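Long-range contacts in 11S globulin isoform 1 (Cocos nucifera, PDB 5WPW), which serves as a hexameric seed storage protein of coconut, acting as a nutrient reservoir, and is a potential food allergen: residues A[22-27]-A[42-47]; A[61-66]-A[136-141]; A[46-51]-A[131-136]; A[18-23]-A[207-212]; A[153-158]-A[174-179]. The protein carries 2 engineered substitutions. All coordinates share one frame; numbering follows the deposited sequence.

All five contacts belong to the N-terminal half of the subunit and its cupin fold. Contacts 1, 2 and 3 follow one antiparallel sheet: strand 40-46 pairs with 22-26 in contact 1 and, through Ile42 O to Thr138 N at 2.8 Å, with strand 134-140, which contact 2 joins to 61-67. Contact 3 continues that pairing at Ile46, about 10 Å from contact 1 between centres, and turns the chain toward strand 50-57. Contact 4 shares Gly22 and Val23 with contact 1, and its Glu211 receives Arg44. Contact 5, centred about 14 Å from contact 4, meets it through a weak Gln155-Glu211 hydrogen bond; both touch a neighbouring subunit of the hexamer.

Contact 1. Residues A[22-27]-A[42-47]; sequences GVTDYF and IRRVIE
Strands 22-26 and 42-46 run antiparallel at 170°, their axes 4.5 Å apart, with Val23-Val45 and Asp25-Arg43 as the hydrogen-bonded pairs; in the second, Asp25 N meets Arg43 O at 2.6 Å and Arg43 N returns to Asp25 O at 2.8 Å. Their side chains also meet. CG of Arg43 stands opposite the backbone N (chi1 -177°), and a bend further out turns NH1 back to Asp25 OD2, which lies at the guanidinium edge. The N-H...O bond within this salt bridge is weak, 3.4 Å between Arg43 NH1 and Asp25 OD2, and the two planes stand 88° apart. Arg43 NH2 passes 4.2 Å from Phe27 CZ and makes a weak hydrogen bond to Tyr312 of the C-terminal cupin domain. On the same face, Val23 CG2 lies 4.1 Å from Val45 CB.

The other face carries Thr24, Tyr26, Ile42, Arg44 and Ile46. Ile42 CG2 lies beside Tyr26, 3.8 Å from CD2, while Tyr26 OH continues to Gln162. Thr24 OG1 hydrogen-bonds to Glu211, and Arg44 forms a salt bridge with the same carboxylate. Thr24, Arg44 and Ile46 pack on Ile212 at the start of strand 212-214, the sheet-on-sheet packing of a cupin beta-barrel.

Contact 2. Residues A[61-66]-A[136-141]; sequences RLVYIV and AITVLD
Tyr64 and Ile137 form the tightly packed part of this antiparallel pairing of strands 61-66 and 136-140. Tyr64 N points almost straight at Ile137 O, 2.7 Å away with 175° at the hydrogen, and Ile137 N answers to Tyr64 O at 2.9 Å. Leu62 and Val139 make the second hydrogen-bonded pair. Ile137 sends CG1 opposite the backbone N (chi1 167°), which leaves CG2 wedged between its own N and carbonyl carbon and facing the partner strand. There it meets Tyr64 CB at 3.6 Å and Val66 CG2 at 3.7 Å, and lies in the plane of the tyrosine ring, at its edge. Leu62, Tyr64, Ile137 and Val139 share this face, and beyond it stand Tyr312, Val361 and Ile363, so the apolar packing continues into the C-terminal cupin domain.

The opposite face holds Arg61, Val63, Ala136, Thr138 and Leu140. Val63 packs closely here, its CG1 3.7 Å from Ala136 CB and its CG2 against Thr138 OG1, but the Arg61 end is looser and takes in a water. There the Arg61 chain crosses Thr138 at a slant, CD 3.6 Å from Thr138 CG2, and runs alongside Leu140, whose CD2 sits over one face of the guanidinium. The water, in the guanidinium plane, accepts from Arg61 NH1 at 2.9 Å and bonds to Thr138 OG1 at 3.2 Å, joining the strands. The pair are neighbouring strands of the N-terminal cupin barrel, one face against the C-terminal cupin domain and the other carrying Arg61 and Leu140, in the two-cupin subunit of an 11S globulin.

Contact 3. Residues A[46-51]-A[131-136]; sequences IEPRGL and ENPVVA
Ile46 and Val134 form an antiparallel hydrogen-bonded pair of the cupin barrel, just before the chain leaves strand 40-46 through a type II beta turn, Glu47 to Gly50, and enters strand 50-57. Their side chains lie on one face of the sheet, CB to CB 4.3 Å, and Ile46 continues inward to Cys126 of strand 124-127. Past this pair the meeting is made by prolines.

The Pro48 ring points at the opposite loop: its CG lies 3.1 Å from Glu131 O, while CD faces the backbone of Pro133, 4.1 Å from its N. One proline ring thus fits against the chain where it bends from Glu131 into Pro133. Pro48 is the second residue of the turn, where its restricted phi suits the type II geometry, and Arg49 follows in a left-handed conformation (phi 66°). Gly50 N closes the turn on Glu47 O at 3.0 Å.

Glu47 starts out away from the opposite segment, but a bend at chi2 (-58°) brings its carboxylate back across Pro133, with OE2 3.8 Å from Pro133 CG. Within the two segments this carboxylate meets only carbon. Nearer solvent, Arg49 NH1 stands 4.5 Å from Glu131 OE2, an oxygen well out of the guanidinium plane, so no N-H points at it and the attraction can only be long-range.

Asn128 ties the loop to the turn, its ND2 bonding Asn132 O and Ile46 O. The latter oxygen also accepts from Val134 N at 2.9 Å, with the donor tilted 31° from the carbonyl plane.

Contact 4. Residues A[18-23]-A[207-212]; sequences RSEAGV and DTRGEI
Glu20 N donates to Arg209 O at 2.9 Å, the shortest hydrogen bond between the turn of the beta-hairpin formed by strands 15-19 and 22-26 and the loop leading into strand 212-214. Next to it Ala21 N bonds Ile212 O at 3.0 Å, reaching the oxygen from above the carbonyl plane, 47° out of it. Ser19 CB sits beside both acceptors, 3.3 Å from Arg209 O and equally far from Ile212 O, while Ser19 OG takes a weak bond from Glu211 N.

The Glu20 carboxylate lies across the aliphatic part of Arg209, with Glu20 OE1 3.5 Å from Arg209 CD. Carboxylate and guanidinium planes are 77° apart, and no direct ion pair forms. The guanidinium is instead held by Asp207, NE and NH2 gripping its two oxygens side-on, and Asp207 OD1 accepts from Arg209 N as well, closing an Asx turn. Held in this way, Arg209 offers NH1 to Asn391 O of a neighbouring subunit. Glu20 OE1 also accepts from Arg214 N.

Ile212 packs against the hairpin turn, CG2 lying 3.3 Å from Ala21 O. At the outer edge one water donates to Glu20 OE1 at 2.7 Å and accepts from Arg209 NH1 at 3.3 Å.

Contact 5. Residues A[153-158]-A[174-179]; sequences HRQFLL and SIKENI
Bends at chi3 (-58°) and chi4 (-75°) curl the Lys176 chain past Leu157 and bring NZ to Gln155 O, 2.8 Å away and in the carbonyl plane. In this cupin domain strand 155-157 pairs with strand 50-57, whereas segment 174-179 follows the weak strand 175-177; their directions differ by 63° and they are not paired, the backbones coming together near Leu157 and Asn178. The lysine methylenes cross the leucine, with Lys176 CD 3.6 Å from Leu157 CD1. NZ has two further partners, a water at 2.7 Å that also takes Gln155 N, and Asp325 O of a neighbouring subunit.

Where the backbones approach, Leu157 O receives Ile179 N at 2.9 Å, nearly along the C=O axis, and Asn178 CB lies 3.4 Å from the same oxygen. Ile179 holds CG1 between its backbone N and carbonyl carbon, which leaves CG2 for Phe156: Ile179 CG2 sits 3.9 Å from Phe156 CB, near the plane of the ring at its edge. Trp303 of the neighbouring subunit packs on Leu158, and Tyr393 OH of that subunit hydrogen-bonds to Leu158 O. Leu158 and Ile179 lie side by side, tightly packed, with Leu158 CD2 3.5 Å from Ile179 CD1.

Contact 1. Residues A[22-27]-A[42-47]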
# COMPACT_ATOMS: atom_id res chain seq x y z
N GLY A 22 34.59 27.19 -7.65
CA GLY A 22 34.41 26.39 -6.45
C GLY A 22 35.33 25.19 -6.47
O GLY A 22 36.15 25.04 -7.38
N VAL A 23 35.18 24.35 -5.44
CA VAL A 23 35.95 23.12 -5.25
C VAL A 23 35.03 22.00 -4.77
O VAL A 23 34.04 22.23 -4.06
CB VAL A 23 37.12 23.27 -4.25
CG1 VAL A 23 37.88 24.57 -4.46
CG2 VAL A 23 36.63 23.16 -2.82
N THR A 24 35.38 20.78 -5.16
CA THR A 24 34.67 19.56 -4.76
C THR A 24 35.64 18.64 -4.03
O THR A 24 36.65 18.22 -4.61
CB THR A 24 34.09 18.84 -5.98
OG1 THR A 24 33.28 19.75 -6.74
CG2 THR A 24 33.23 17.66 -5.54
N ASP A 25 35.33 18.32 -2.78
CA ASP A 25 36.14 17.43 -1.95
C ASP A 25 35.49 16.06 -1.95
O ASP A 25 34.29 15.95 -1.70
CB ASP A 25 36.25 17.95 -0.52
CG ASP A 25 36.84 19.32 -0.44
OD1 ASP A 25 37.63 19.65 -1.35
OD2 ASP A 25 36.49 20.08 0.48
N TYR A 26 36.26 15.02 -2.25
CA TYR A 26 35.71 13.67 -2.28
C TYR A 26 36.25 12.87 -1.09
O TYR A 26 37.47 12.75 -0.92
CB TYR A 26 36.04 12.96 -3.60
CG TYR A 26 35.55 13.66 -4.86
CD1 TYR A 26 36.25 14.74 -5.39
CD2 TYR A 26 34.41 13.22 -5.53
CE1 TYR A 26 35.82 15.38 -6.55
CE2 TYR A 26 33.97 13.85 -6.70
CZ TYR A 26 34.68 14.94 -7.20
OH TYR A 26 34.28 15.59 -8.36
N PHE A 27 35.34 12.33 -0.28
CA PHE A 27 35.76 11.28 0.65
C PHE A 27 35.95 9.98 -0.13
O PHE A 27 35.40 9.81 -1.22
CB PHE A 27 34.74 11.08 1.77
CG PHE A 27 34.52 12.29 2.64
CD1 PHE A 27 33.81 13.38 2.19
CD2 PHE A 27 35.01 12.30 3.95
CE1 PHE A 27 33.60 14.48 3.00
CE2 PHE A 27 34.80 13.39 4.77
CZ PHE A 27 34.09 14.49 4.29
N ILE A 42 30.51 13.52 -0.74
CA ILE A 42 31.27 14.61 -1.34
C ILE A 42 30.90 15.90 -0.64
O ILE A 42 29.77 16.08 -0.17
CB ILE A 42 31.05 14.72 -2.87
CG1 ILE A 42 29.71 15.38 -3.19
CG2 ILE A 42 31.15 13.37 -3.56
CD1 ILE A 42 29.37 15.33 -4.68
N ARG A 43 31.88 16.79 -0.54
CA ARG A 43 31.66 18.15 -0.06
C ARG A 43 31.98 19.11 -1.20
O ARG A 43 32.99 18.95 -1.87
CB ARG A 43 32.53 18.47 1.16
CG ARG A 43 32.26 19.88 1.71
CD ARG A 43 33.40 20.38 2.59
NE ARG A 43 33.51 19.59 3.81
CZ ARG A 43 34.66 19.22 4.34
NH1 ARG A 43 35.80 19.57 3.77
NH2 ARG A 43 34.68 18.47 5.45
N ARG A 44 31.11 20.09 -1.41
CA ARG A 44 31.33 21.11 -2.42
C ARG A 44 31.31 22.50 -1.80
O ARG A 44 30.50 22.80 -0.92
CB ARG A 44 30.26 21.06 -3.50
CG ARG A 44 30.70 20.38 -4.72
CD ARG A 44 29.72 20.68 -5.81
NE ARG A 44 28.84 19.55 -6.05
CZ ARG A 44 29.17 18.51 -6.81
NH1 ARG A 44 28.31 17.52 -6.99
NH2 ARG A 44 30.36 18.47 -7.39
N VAL A 45 32.20 23.37 -2.30
CA VAL A 45 32.15 24.79 -2.00
C VAL A 45 31.93 25.52 -3.32
O VAL A 45 32.67 25.32 -4.28
CB VAL A 45 33.44 25.28 -1.32
CG1 VAL A 45 33.42 26.79 -1.21
CG2 VAL A 45 33.54 24.69 0.06
N ILE A 46 30.89 26.35 -3.36
CA ILE A 46 30.49 27.06 -4.57
C ILE A 46 30.59 28.54 -4.26
O ILE A 46 29.77 29.08 -3.50
CB ILE A 46 29.06 26.68 -5.03
CG1 ILE A 46 28.94 25.18 -5.30
CG2 ILE A 46 28.66 27.46 -6.26
CD1 ILE A 46 27.51 24.75 -5.57
N GLU A 47 31.59 29.20 -4.85
CA GLU A 47 31.77 30.63 -4.64
C GLU A 47 30.54 31.38 -5.11
O GLU A 47 29.74 30.85 -5.90
CB GLU A 47 33.01 31.14 -5.38
CG GLU A 47 34.26 30.31 -5.19
CD GLU A 47 34.65 30.18 -3.74
OE1 GLU A 47 35.31 29.17 -3.40
OE2 GLU A 47 34.30 31.09 -2.95

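Contact 2. Residues A[61-66]-A[136-141]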
# COMPACT_ATOMS: atom_id res chain seq x y z
N ARG A 61 20.40 10.72 -3.50
CA ARG A 61 21.25 11.46 -2.56
C ARG A 61 20.45 12.42 -1.69
O ARG A 61 19.34 12.81 -2.02
CB ARG A 61 22.34 12.24 -3.31
CG ARG A 61 21.94 13.60 -3.74
CD ARG A 61 22.96 14.18 -4.68
NE ARG A 61 22.68 13.78 -6.05
CZ ARG A 61 23.24 14.32 -7.11
NH1 ARG A 61 24.12 15.30 -6.96
NH2 ARG A 61 22.92 13.89 -8.32
N LEU A 62 21.04 12.77 -0.53
CA LEU A 62 20.60 13.87 0.30
C LEU A 62 21.75 14.86 0.35
O LEU A 62 22.90 14.45 0.52
CB LEU A 62 20.27 13.45 1.73
CG LEU A 62 19.08 12.53 1.94
CD1 LEU A 62 18.74 12.51 3.43
CD2 LEU A 62 17.90 13.00 1.11
N VAL A 63 21.44 16.14 0.12
CA VAL A 63 22.39 17.24 0.22
C VAL A 63 22.05 18.05 1.46
O VAL A 63 20.88 18.43 1.65
CB VAL A 63 22.36 18.13 -1.03
CG1 VAL A 63 23.44 19.20 -0.94
CG2 VAL A 63 22.51 17.28 -2.29
N TYR A 64 23.03 18.32 2.31
CA TYR A 64 22.82 19.24 3.42
C TYR A 64 23.57 20.54 3.15
O TYR A 64 24.78 20.51 2.92
CB TYR A 64 23.29 18.65 4.76
CG TYR A 64 23.07 19.60 5.94
CD1 TYR A 64 21.78 19.87 6.42
CD2 TYR A 64 24.14 20.21 6.57
CE1 TYR A 64 21.58 20.73 7.49
CE2 TYR A 64 23.95 21.07 7.64
CZ TYR A 64 22.67 21.33 8.09
OH TYR A 64 22.50 22.18 9.15
N ILE A 65 22.85 21.67 3.21
CA ILE A 65 23.45 22.99 3.02
C ILE A 65 24.04 23.42 4.37
O ILE A 65 23.32 23.86 5.27
CB ILE A 65 22.44 24.02 2.50
CG1 ILE A 65 21.71 23.52 1.25
CG2 ILE A 65 23.15 25.39 2.17
CD1 ILE A 65 22.62 23.15 0.18
N VAL A 66 25.36 23.25 4.52
CA VAL A 66 26.09 23.70 5.70
C VAL A 66 26.11 25.23 5.77
O VAL A 66 26.03 25.82 6.86
CB VAL A 66 27.52 23.12 5.68
CG1 VAL A 66 28.35 23.67 6.86
CG2 VAL A 66 27.50 21.59 5.74
N ALA A 136 28.11 22.55 0.60
CA ALA A 136 27.13 21.47 0.56
C ALA A 136 27.81 20.16 0.91
O ALA A 136 28.89 19.86 0.40
CB ALA A 136 26.49 21.36 -0.83
N ILE A 137 27.18 19.36 1.78
CA ILE A 137 27.65 18.01 2.03
C ILE A 137 26.61 17.04 1.49
O ILE A 137 25.42 17.13 1.84
CB ILE A 137 27.94 17.74 3.52
CG1 ILE A 137 28.12 16.25 3.70
CG2 ILE A 137 26.82 18.25 4.38
CD1 ILE A 137 28.69 15.85 4.98
N THR A 138 27.05 16.14 0.61
CA THR A 138 26.19 15.21 -0.11
C THR A 138 26.52 13.77 0.22
O THR A 138 27.69 13.38 0.14
CB THR A 138 26.35 15.42 -1.61
OG1 THR A 138 25.76 16.67 -1.97
CG2 THR A 138 25.69 14.28 -2.38
N VAL A 139 25.50 12.97 0.56
CA VAL A 139 25.66 11.54 0.79
C VAL A 139 24.84 10.82 -0.28
O VAL A 139 23.63 11.07 -0.40
CB VAL A 139 25.23 11.12 2.21
CG1 VAL A 139 25.48 9.65 2.43
CG2 VAL A 139 25.95 11.94 3.29
N LEU A 140 25.50 10.00 -1.09
CA LEU A 140 24.87 9.25 -2.17
C LEU A 140 24.74 7.78 -1.78
O LEU A 140 25.74 7.15 -1.41
CB LEU A 140 25.70 9.36 -3.45
CG LEU A 140 25.82 10.71 -4.18
CD1 LEU A 140 27.27 11.13 -4.29
CD2 LEU A 140 25.17 10.58 -5.57
N ASP A 141 23.53 7.22 -1.86
CA ASP A 141 23.35 5.82 -1.44
C ASP A 141 23.57 4.93 -2.66
O ASP A 141 22.65 4.63 -3.40
CB ASP A 141 21.98 5.60 -0.81
CG ASP A 141 21.83 4.20 -0.23
OD1 ASP A 141 22.79 3.40 -0.29
OD2 ASP A 141 20.74 3.89 0.29
O HOH W 1 25.14 17.22 -5.04

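Contact 3. Residues A[46-51]-A[131-136]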
# COMPACT_ATOMS: atom_id res chain seq x y z
N ILE A 46 30.89 26.35 -3.36
CA ILE A 46 30.49 27.06 -4.57
C ILE A 46 30.59 28.54 -4.26
O ILE A 46 29.77 29.08 -3.50
CB ILE A 46 29.06 26.68 -5.03
CG1 ILE A 46 28.94 25.18 -5.30
CG2 ILE A 46 28.66 27.46 -6.26
CD1 ILE A 46 27.51 24.75 -5.57
N GLU A 47 31.59 29.20 -4.85
CA GLU A 47 31.77 30.63 -4.64
C GLU A 47 30.54 31.38 -5.11
O GLU A 47 29.74 30.85 -5.90
CB GLU A 47 33.01 31.14 -5.38
CG GLU A 47 34.26 30.31 -5.19
CD GLU A 47 34.65 30.18 -3.74
OE1 GLU A 47 35.31 29.17 -3.40
OE2 GLU A 47 34.30 31.09 -2.95
N PRO A 48 30.36 32.61 -4.64
CA PRO A 48 29.29 33.45 -5.17
C PRO A 48 29.37 33.54 -6.69
O PRO A 48 30.46 33.55 -7.28
CB PRO A 48 29.52 34.80 -4.49
CG PRO A 48 30.21 34.45 -3.22
CD PRO A 48 31.06 33.25 -3.51
N ARG A 49 28.20 33.54 -7.33
CA ARG A 49 28.02 33.57 -8.78
C ARG A 49 28.52 32.30 -9.46
O ARG A 49 28.62 32.26 -10.70
CB ARG A 49 28.67 34.82 -9.40
CG ARG A 49 27.73 36.04 -9.44
CD ARG A 49 27.05 36.30 -8.10
NE ARG A 49 26.23 37.50 -8.11
CZ ARG A 49 25.32 37.80 -7.18
NH1 ARG A 49 25.11 36.98 -6.16
NH2 ARG A 49 24.61 38.92 -7.28
N GLY A 50 28.79 31.24 -8.70
CA GLY A 50 29.17 29.95 -9.27
C GLY A 50 27.95 29.08 -9.52
O GLY A 50 27.04 29.00 -8.70
N LEU A 51 27.96 28.42 -10.68
CA LEU A 51 26.91 27.51 -11.13
C LEU A 51 27.47 26.10 -11.18
O LEU A 51 28.47 25.85 -11.87
CB LEU A 51 26.38 27.95 -12.50
CG LEU A 51 25.52 26.97 -13.31
CD1 LEU A 51 24.12 26.88 -12.69
CD2 LEU A 51 25.46 27.43 -14.75
N GLU A 131 26.35 36.24 -1.41
CA GLU A 131 27.72 36.74 -1.47
C GLU A 131 28.68 35.93 -0.62
O GLU A 131 29.89 36.18 -0.68
CB GLU A 131 27.78 38.21 -1.06
CG GLU A 131 28.86 38.98 -1.82
CD GLU A 131 28.48 39.30 -3.26
OE1 GLU A 131 29.28 38.98 -4.17
OE2 GLU A 131 27.38 39.87 -3.49
N ASN A 132 28.20 34.98 0.14
CA ASN A 132 29.07 34.06 0.84
C ASN A 132 29.10 32.72 0.10
O ASN A 132 28.17 32.39 -0.64
CB ASN A 132 28.58 33.85 2.28
CG ASN A 132 27.26 33.09 2.36
OD1 ASN A 132 27.24 31.94 2.79
ND2 ASN A 132 26.17 33.72 1.93
N PRO A 133 30.17 31.94 0.23
CA PRO A 133 30.21 30.65 -0.48
C PRO A 133 29.17 29.68 0.08
O PRO A 133 28.82 29.72 1.26
CB PRO A 133 31.64 30.14 -0.22
CG PRO A 133 32.40 31.35 0.34
CD PRO A 133 31.38 32.16 1.04
N VAL A 134 28.66 28.84 -0.80
CA VAL A 134 27.82 27.72 -0.39
C VAL A 134 28.72 26.54 -0.08
O VAL A 134 29.67 26.26 -0.82
CB VAL A 134 26.78 27.37 -1.48
CG1 VAL A 134 26.13 26.01 -1.20
CG2 VAL A 134 25.73 28.48 -1.60
N VAL A 135 28.46 25.86 1.03
CA VAL A 135 29.13 24.62 1.35
C VAL A 135 28.05 23.55 1.47
O VAL A 135 27.15 23.66 2.32
CB VAL A 135 29.97 24.73 2.63
CG1 VAL A 135 30.75 23.45 2.85
CG2 VAL A 135 30.96 25.91 2.51
N ALA A 136 28.11 22.55 0.60
CA ALA A 136 27.13 21.47 0.56
C ALA A 136 27.81 20.16 0.91
O ALA A 136 28.89 19.86 0.40
CB ALA A 136 26.49 21.36 -0.83

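Contact 4. Residues A[18-23]-A[207-212]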
# COMPACT_ATOMS: atom_id res chain seq x y z
N ARG A 18 39.71 21.35 -8.09
CA ARG A 18 39.37 22.76 -8.11
C ARG A 18 38.75 23.13 -9.46
O ARG A 18 39.29 22.81 -10.52
CB ARG A 18 40.59 23.65 -7.84
CG ARG A 18 40.18 25.06 -7.47
CD ARG A 18 41.34 25.92 -7.00
NE ARG A 18 41.30 26.22 -5.57
CZ ARG A 18 40.31 26.84 -4.92
NH1 ARG A 18 40.41 27.05 -3.62
NH2 ARG A 18 39.21 27.23 -5.56
N SER A 19 37.59 23.78 -9.40
CA SER A 19 36.92 24.33 -10.56
C SER A 19 37.08 25.85 -10.56
O SER A 19 37.66 26.43 -9.65
CB SER A 19 35.44 23.93 -10.55
OG SER A 19 35.26 22.54 -10.78
N GLU A 20 36.53 26.47 -11.61
CA GLU A 20 36.64 27.92 -11.78
C GLU A 20 36.00 28.68 -10.63
O GLU A 20 36.58 29.64 -10.12
CB GLU A 20 36.00 28.31 -13.11
CG GLU A 20 36.06 29.78 -13.46
CD GLU A 20 35.42 30.07 -14.80
OE1 GLU A 20 34.18 29.96 -14.92
OE2 GLU A 20 36.17 30.41 -15.75
N ALA A 21 34.80 28.26 -10.20
CA ALA A 21 34.03 28.99 -9.20
C ALA A 21 33.73 28.15 -7.96
O ALA A 21 32.71 28.37 -7.29
CB ALA A 21 32.73 29.53 -9.80
N GLY A 22 34.59 27.19 -7.65
CA GLY A 22 34.41 26.39 -6.45
C GLY A 22 35.33 25.19 -6.47
O GLY A 22 36.15 25.04 -7.38
N VAL A 23 35.18 24.35 -5.44
CA VAL A 23 35.95 23.12 -5.25
C VAL A 23 35.03 22.00 -4.77
O VAL A 23 34.04 22.23 -4.06
CB VAL A 23 37.12 23.27 -4.25
CG1 VAL A 23 37.88 24.57 -4.46
CG2 VAL A 23 36.63 23.16 -2.82
N ASP A 207 36.64 22.95 -22.76
CA ASP A 207 36.32 23.64 -21.52
C ASP A 207 37.36 23.35 -20.45
O ASP A 207 37.81 22.21 -20.29
CB ASP A 207 34.92 23.22 -21.05
CG ASP A 207 34.30 24.21 -20.06
OD1 ASP A 207 35.05 24.98 -19.43
OD2 ASP A 207 33.05 24.20 -19.91
N THR A 208 37.77 24.39 -19.72
CA THR A 208 38.73 24.23 -18.63
C THR A 208 38.14 24.64 -17.28
O THR A 208 38.86 24.66 -16.28
CB THR A 208 40.01 25.03 -18.91
OG1 THR A 208 41.02 24.65 -17.96
CG2 THR A 208 39.77 26.52 -18.78
N ARG A 209 36.84 24.94 -17.22
CA ARG A 209 36.25 25.46 -16.00
C ARG A 209 35.92 24.37 -14.97
O ARG A 209 35.84 24.68 -13.78
CB ARG A 209 34.98 26.25 -16.32
CG ARG A 209 35.17 27.33 -17.38
CD ARG A 209 33.83 27.95 -17.78
NE ARG A 209 32.97 27.01 -18.50
CZ ARG A 209 31.67 27.19 -18.67
NH1 ARG A 209 31.08 28.27 -18.19
NH2 ARG A 209 30.95 26.29 -19.34
N GLY A 210 35.74 23.12 -15.38
CA GLY A 210 35.26 22.14 -14.41
C GLY A 210 33.75 22.20 -14.26
O GLY A 210 33.04 22.78 -15.10
N GLU A 211 33.24 21.60 -13.17
CA GLU A 211 31.79 21.47 -12.99
C GLU A 211 31.18 22.60 -12.16
O GLU A 211 29.95 22.63 -12.00
CB GLU A 211 31.46 20.11 -12.36
CG GLU A 211 32.04 19.93 -11.00
CD GLU A 211 31.31 18.84 -10.21
OE1 GLU A 211 30.17 18.48 -10.59
OE2 GLU A 211 31.88 18.38 -9.20
N ILE A 212 31.97 23.52 -11.63
CA ILE A 212 31.46 24.73 -11.01
C ILE A 212 32.08 25.90 -11.75
O ILE A 212 33.30 26.11 -11.67
CB ILE A 212 31.78 24.80 -9.51
CG1 ILE A 212 31.35 23.50 -8.81
CG2 ILE A 212 31.13 26.02 -8.91
CD1 ILE A 212 31.96 23.33 -7.41
O HOH W 2 32.48 30.90 -16.85

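Contact 5. Residues A[153-158]-A[174-179]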
# COMPACT_ATOMS: atom_id res chain seq x y z
N HIS A 153 29.78 5.73 -7.14
CA HIS A 153 29.12 6.94 -7.63
C HIS A 153 29.47 7.17 -9.09
O HIS A 153 30.60 7.55 -9.41
CB HIS A 153 29.53 8.16 -6.81
CG HIS A 153 28.89 9.41 -7.29
ND1 HIS A 153 29.47 10.65 -7.17
CD2 HIS A 153 27.70 9.62 -7.91
CE1 HIS A 153 28.67 11.57 -7.68
NE2 HIS A 153 27.59 10.97 -8.14
N ARG A 154 28.50 6.98 -9.99
CA ARG A 154 28.66 7.32 -11.40
C ARG A 154 27.89 8.61 -11.64
O ARG A 154 26.65 8.64 -11.54
CB ARG A 154 28.15 6.20 -12.32
CG ARG A 154 28.37 4.75 -11.84
CD ARG A 154 29.59 4.06 -12.48
NE ARG A 154 29.62 4.18 -13.95
CZ ARG A 154 29.50 3.17 -14.81
NH1 ARG A 154 29.35 1.92 -14.39
NH2 ARG A 154 29.57 3.42 -16.11
N GLN A 155 28.61 9.68 -11.99
CA GLN A 155 28.03 10.97 -12.33
C GLN A 155 28.09 11.20 -13.83
O GLN A 155 29.14 11.03 -14.45
CB GLN A 155 28.77 12.11 -11.60
CG GLN A 155 27.93 13.36 -11.42
CD GLN A 155 28.76 14.63 -11.41
OE1 GLN A 155 29.93 14.62 -11.80
NE2 GLN A 155 28.16 15.72 -10.97
N PHE A 156 26.95 11.59 -14.41
CA PHE A 156 26.77 11.80 -15.84
C PHE A 156 26.55 13.29 -16.05
O PHE A 156 25.47 13.80 -15.74
CB PHE A 156 25.58 11.01 -16.38
CG PHE A 156 25.71 9.50 -16.25
CD1 PHE A 156 25.63 8.88 -15.01
CD2 PHE A 156 25.91 8.70 -17.38
CE1 PHE A 156 25.73 7.48 -14.91
CE2 PHE A 156 26.01 7.33 -17.28
CZ PHE A 156 25.93 6.71 -16.05
N LEU A 157 27.56 13.98 -16.56
CA LEU A 157 27.44 15.42 -16.81
C LEU A 157 26.62 15.67 -18.06
O LEU A 157 26.84 15.03 -19.09
CB LEU A 157 28.83 16.05 -16.98
CG LEU A 157 29.74 15.98 -15.78
CD1 LEU A 157 31.18 16.10 -16.27
CD2 LEU A 157 29.38 17.11 -14.84
N LEU A 158 25.65 16.58 -17.97
CA LEU A 158 24.95 17.01 -19.17
C LEU A 158 25.73 18.10 -19.91
O LEU A 158 25.54 18.29 -21.12
CB LEU A 158 23.55 17.54 -18.81
CG LEU A 158 22.42 16.56 -18.42
CD1 LEU A 158 21.06 17.25 -18.54
CD2 LEU A 158 22.46 15.31 -19.25
N SER A 174 43.16 12.62 -16.10
CA SER A 174 41.82 12.07 -15.94
C SER A 174 40.77 13.18 -15.96
O SER A 174 40.63 13.90 -14.97
CB SER A 174 41.71 11.26 -14.65
OG SER A 174 41.84 12.09 -13.50
N ILE A 175 40.05 13.32 -17.07
CA ILE A 175 39.00 14.32 -17.20
C ILE A 175 37.75 13.64 -17.76
O ILE A 175 37.79 13.07 -18.86
CB ILE A 175 39.41 15.51 -18.07
CG1 ILE A 175 40.51 16.32 -17.38
CG2 ILE A 175 38.21 16.42 -18.34
CD1 ILE A 175 40.58 17.80 -17.79
N LYS A 176 36.65 13.72 -17.01
CA LYS A 176 35.38 13.13 -17.41
C LYS A 176 34.62 14.09 -18.32
O LYS A 176 34.41 15.25 -17.97
CB LYS A 176 34.56 12.80 -16.16
CG LYS A 176 33.04 12.95 -16.29
CD LYS A 176 32.41 13.06 -14.90
CE LYS A 176 32.74 11.85 -14.02
NZ LYS A 176 31.96 10.64 -14.40
N GLU A 177 34.22 13.60 -19.49
CA GLU A 177 33.49 14.39 -20.46
C GLU A 177 31.99 14.32 -20.21
O GLU A 177 31.49 13.43 -19.52
CB GLU A 177 33.81 13.92 -21.88
CG GLU A 177 35.28 13.96 -22.26
CD GLU A 177 35.72 15.35 -22.69
OE1 GLU A 177 34.86 16.25 -22.76
OE2 GLU A 177 36.92 15.55 -22.97
N ASN A 178 31.26 15.28 -20.77
CA ASN A 178 29.82 15.22 -20.67
C ASN A 178 29.28 14.20 -21.66
O ASN A 178 29.96 13.79 -22.60
CB ASN A 178 29.21 16.60 -20.91
CG ASN A 178 29.22 16.99 -22.36
OD1 ASN A 178 28.26 16.73 -23.09
ND2 ASN A 178 30.30 17.63 -22.79
N ILE A 179 28.04 13.76 -21.42
CA ILE A 179 27.52 12.61 -22.17
C ILE A 179 27.34 12.94 -23.64
O ILE A 179 27.44 12.06 -24.49
CB ILE A 179 26.21 12.15 -21.54
CG1 ILE A 179 25.28 13.34 -21.40
CG2 ILE A 179 26.49 11.54 -20.18
CD1 ILE A 179 23.82 12.98 -21.42
O HOH W 3 31.58 8.58 -12.74
O HOH W 4 29.80 12.69 -17.78